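Local coordinates for protein putative Glycerophosphoryl diester phosphodiesterase (Silicibacter pomeroyi, PDB 3L12) that belongs to the glycerophosphoryl diester phosphodiesterase family of TIM-barrel proteins and binds a magnesium ion, at residues A[248-253]-A[270-275]. Residues are numbered along the deposited sequence; the frame is centred on the assembly and turned at random.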
ATOM      1  N   LEU A 248      12.947   8.735  25.156  1.00  9.85           N
ATOM      2  CA  LEU A 248      11.954   7.694  24.801  1.00  9.36           C
ATOM      3  C   LEU A 248      12.437   6.319  25.252  1.00 10.39           C
ATOM      4  O   LEU A 248      13.639   6.003  25.213  1.00  9.28           O
ATOM      5  CB  LEU A 248      11.727   7.638  23.304  1.00 11.18           C
ATOM      6  CG  LEU A 248      11.174   8.823  22.517  1.00 12.08           C
ATOM      7  CD1 LEU A 248      12.308   9.737  22.220  1.00 15.36           C
ATOM      8  CD2 LEU A 248      10.473   8.332  21.197  1.00 14.99           C
ATOM      9  N   TRP A 249      11.469   5.493  25.643  1.00 10.34           N
ATOM     10  CA  TRP A 249      11.698   4.098  25.956  1.00  9.21           C
ATOM     11  C   TRP A 249      10.844   3.346  24.979  1.00  7.84           C
ATOM     12  O   TRP A 249       9.646   3.617  24.879  1.00  8.21           O
ATOM     13  CB  TRP A 249      11.270   3.757  27.385  1.00  8.85           C
ATOM     14  CG  TRP A 249      11.326   2.266  27.684  1.00  9.77           C
ATOM     15  CD1 TRP A 249      12.281   1.380  27.315  1.00 11.63           C
ATOM     16  CD2 TRP A 249      10.375   1.530  28.467  1.00 10.58           C
ATOM     17  NE1 TRP A 249      11.962   0.095  27.786  1.00 11.70           N
ATOM     18  CE2 TRP A 249      10.796   0.178  28.489  1.00 11.90           C
ATOM     19  CE3 TRP A 249       9.176   1.877  29.098  1.00 12.37           C
ATOM     20  CZ2 TRP A 249      10.077  -0.817  29.148  1.00 12.36           C
ATOM     21  CZ3 TRP A 249       8.458   0.891  29.741  1.00 13.49           C
ATOM     22  CH2 TRP A 249       8.909  -0.446  29.740  1.00 12.89           C
ATOM     23  N   CYS A 250      11.436   2.414  24.244  1.00  9.07           N
ATOM     24  CA  CYS A 250      10.741   1.682  23.185  1.00  7.20           C
ATOM     25  C   CYS A 250      10.829   0.201  23.396  1.00  9.20           C
ATOM     26  O   CYS A 250      11.635  -0.491  22.811  1.00  8.64           O
ATOM     27  CB  CYS A 250      11.259   2.029  21.783  1.00  7.91           C
ATOM     28  SG  CYS A 250      10.968   3.785  21.380  1.00 11.57           S
ATOM     29  N   PRO A 251       9.975  -0.312  24.283  1.00 11.41           N
ATOM     30  CA  PRO A 251       9.945  -1.742  24.541  1.00 12.33           C
ATOM     31  C   PRO A 251       9.150  -2.563  23.555  1.00 11.95           C
ATOM     32  O   PRO A 251       8.116  -2.105  22.992  1.00 13.43           O
ATOM     33  CB  PRO A 251       9.234  -1.826  25.872  1.00 12.15           C
ATOM     34  CG  PRO A 251       8.261  -0.672  25.826  1.00 11.48           C
ATOM     35  CD  PRO A 251       8.983   0.428  25.076  1.00 11.24           C
ATOM     36  N   TYR A 252       9.613  -3.785  23.349  1.00 11.39           N
ATOM     37  CA  TYR A 252       8.900  -4.746  22.539  1.00 10.58           C
ATOM     38  C   TYR A 252       7.513  -4.954  23.188  1.00 11.17           C
ATOM     39  O   TYR A 252       7.387  -4.976  24.417  1.00 12.45           O
ATOM     40  CB  TYR A 252       9.661  -6.044  22.490  1.00 12.00           C
ATOM     41  CG  TYR A 252       9.022  -7.096  21.619  1.00 13.68           C
ATOM     42  CD1 TYR A 252       8.938  -6.920  20.254  1.00 15.99           C
ATOM     43  CD2 TYR A 252       8.598  -8.305  22.167  1.00 17.38           C
ATOM     44  CE1 TYR A 252       8.374  -7.898  19.440  1.00 17.43           C
ATOM     45  CE2 TYR A 252       8.040  -9.286  21.354  1.00 19.19           C
ATOM     46  CZ  TYR A 252       7.933  -9.059  20.007  1.00 19.02           C
ATOM     47  OH  TYR A 252       7.373 -10.034  19.193  1.00 23.86           O
ATOM     48  N   PHE A 253       6.497  -5.100  22.355  1.00 10.34           N
ATOM     49  CA  PHE A 253       5.120  -5.048  22.895  1.00 10.60           C
ATOM     50  C   PHE A 253       4.778  -6.146  23.907  1.00 10.13           C
ATOM     51  O   PHE A 253       3.961  -5.911  24.780  1.00 12.32           O
ATOM     52  CB  PHE A 253       4.075  -4.964  21.778  1.00 10.44           C
ATOM     53  CG  PHE A 253       3.813  -6.263  21.076  1.00  9.06           C
ATOM     54  CD1 PHE A 253       4.612  -6.671  20.061  1.00  9.85           C
ATOM     55  CD2 PHE A 253       2.731  -7.051  21.418  1.00 10.39           C
ATOM     56  CE1 PHE A 253       4.398  -7.859  19.369  1.00 11.05           C
ATOM     57  CE2 PHE A 253       2.539  -8.252  20.746  1.00 10.50           C
ATOM     58  CZ  PHE A 253       3.350  -8.629  19.717  1.00 11.49           C
ATOM     59  N   ILE A 270       8.631   9.272  26.859  1.00 10.71           N
ATOM     60  CA  ILE A 270       7.636   8.919  25.832  1.00 10.75           C
ATOM     61  C   ILE A 270       7.818   7.409  25.608  1.00 11.46           C
ATOM     62  O   ILE A 270       8.956   6.950  25.629  1.00 11.13           O
ATOM     63  CB  ILE A 270       7.845   9.753  24.576  1.00 10.38           C
ATOM     64  CG1 ILE A 270       7.390  11.198  24.822  1.00 11.35           C
ATOM     65  CG2 ILE A 270       7.094   9.133  23.357  1.00 11.01           C
ATOM     66  CD1 ILE A 270       7.698  12.205  23.651  1.00 11.54           C
ATOM     67  N   VAL A 271       6.722   6.646  25.404  1.00  8.65           N
ATOM     68  CA  VAL A 271       6.794   5.226  25.229  1.00  9.41           C
ATOM     69  C   VAL A 271       6.220   4.858  23.863  1.00 10.09           C
ATOM     70  O   VAL A 271       5.040   5.141  23.581  1.00  9.69           O
ATOM     71  CB  VAL A 271       6.043   4.481  26.332  1.00 10.03           C
ATOM     72  CG1 VAL A 271       6.189   2.981  26.178  1.00 10.52           C
ATOM     73  CG2 VAL A 271       6.529   4.975  27.733  1.00 10.65           C
ATOM     74  N   LEU A 272       7.059   4.282  23.027  1.00  7.37           N
ATOM     75  CA  LEU A 272       6.641   3.817  21.684  1.00  8.70           C
ATOM     76  C   LEU A 272       6.866   2.319  21.698  1.00 10.36           C
ATOM     77  O   LEU A 272       8.006   1.853  21.920  1.00 12.95           O
ATOM     78  CB  LEU A 272       7.452   4.463  20.586  1.00 10.62           C
ATOM     79  CG  LEU A 272       7.553   5.986  20.522  1.00 10.56           C
ATOM     80  CD1 LEU A 272       8.355   6.296  19.250  1.00 12.96           C
ATOM     81  CD2 LEU A 272       6.183   6.653  20.472  1.00  8.38           C
ATOM     82  N   THR A 273       5.826   1.536  21.463  1.00  7.93           N
ATOM     83  CA  THR A 273       6.009   0.095  21.447  1.00  9.07           C
ATOM     84  C   THR A 273       6.025  -0.440  19.997  1.00  8.36           C
ATOM     85  O   THR A 273       5.492   0.208  19.054  1.00 10.71           O
ATOM     86  CB  THR A 273       4.982  -0.586  22.335  1.00  9.42           C
ATOM     87  OG1 THR A 273       5.377  -1.959  22.517  1.00  9.95           O
ATOM     88  CG2 THR A 273       3.569  -0.405  21.746  1.00  6.28           C
ATOM     89  N   TRP A 274       6.660  -1.605  19.819  1.00 10.16           N
ATOM     90  CA  TRP A 274       6.966  -2.181  18.507  1.00  7.89           C
ATOM     91  C   TRP A 274       7.039  -3.685  18.571  1.00  8.48           C
ATOM     92  O   TRP A 274       7.099  -4.199  19.715  1.00  9.58           O
ATOM     93  CB  TRP A 274       8.360  -1.682  18.002  1.00  6.99           C
ATOM     94  CG  TRP A 274       9.461  -2.088  18.913  1.00  7.89           C
ATOM     95  CD1 TRP A 274       9.859  -1.437  20.034  1.00  8.21           C
ATOM     96  CD2 TRP A 274      10.262  -3.267  18.816  1.00  8.53           C
ATOM     97  NE1 TRP A 274      10.841  -2.161  20.673  1.00  9.45           N
ATOM     98  CE2 TRP A 274      11.110  -3.285  19.954  1.00  9.10           C
ATOM     99  CE3 TRP A 274      10.324  -4.336  17.906  1.00 11.32           C
ATOM    100  CZ2 TRP A 274      12.048  -4.283  20.165  1.00  9.07           C
ATOM    101  CZ3 TRP A 274      11.255  -5.345  18.144  1.00 10.76           C
ATOM    102  CH2 TRP A 274      12.094  -5.300  19.270  1.00 10.90           C
ATOM    103  N   THR A 275       6.850  -4.441  17.474  1.00  8.87           N
ATOM    104  CA  THR A 275       6.307  -4.059  16.169  1.00  9.36           C
ATOM    105  C   THR A 275       4.918  -4.737  16.250  1.00 10.04           C
ATOM    106  O   THR A 275       4.817  -5.966  16.350  1.00 10.32           O
ATOM    107  CB  THR A 275       7.111  -4.558  15.011  1.00 11.02           C
ATOM    108  OG1 THR A 275       8.360  -3.856  14.984  1.00 11.00           O
ATOM    109  CG2 THR A 275       6.372  -4.336  13.736  1.00  8.77           C
TER
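Trp274 holds CG between its backbone N and carbonyl carbon (chi1 61°), while Tyr252 extends CG opposite its own N (chi1 -178°), bringing indole and phenol together at the C-terminal ends of two parallel TIM-barrel strands. Strands 248-251 and 270-273, joined through helix 258-266, form a right-handed beta-alpha-beta unit. The aromatic pair is edge-to-face: the Tyr252 edge meets the Trp274 face, with the Tyr252 ring centroid 5.0 Å from that of the Trp274 six-membered ring and the planes at 61°. Tyr252 CA adds a CH-pi contact, 3.9 Å from the centroid of the Trp274 five-membered ring. The 2.8 Å bond from Trp274 NE1 to Cys250 O further restrains the indole; the oxygen lies near the ring plane, but NE1 sits above the carbonyl plane. Thr273 OG1 donates to Pro251 O (2.8 Å), a side-chain-to-backbone bond between the strands; the backbone bond from Phe253 N to Trp274 O (2.9 Å) continues the contact beyond Pro251. The nearest Thr275 side-chain atom is about 7 Å from the magnesium ion held by Glu50, Asp52 and Glu149, close but not a ligand. Toward the N-terminal ends of the strands, Trp249 N to Ile270 O and Leu272 N to Trp249 O are regular parallel pairing. Trp249 and Val271 face helix 258-266; on the other face, Leu248 CD2 meets Leu272 CD1 at 3.5 Å. Buried Leu272 O has no hydrogen-bond donor in the model, but Cys250 CA lies 3.0 Å from it in a CA-H...O contact.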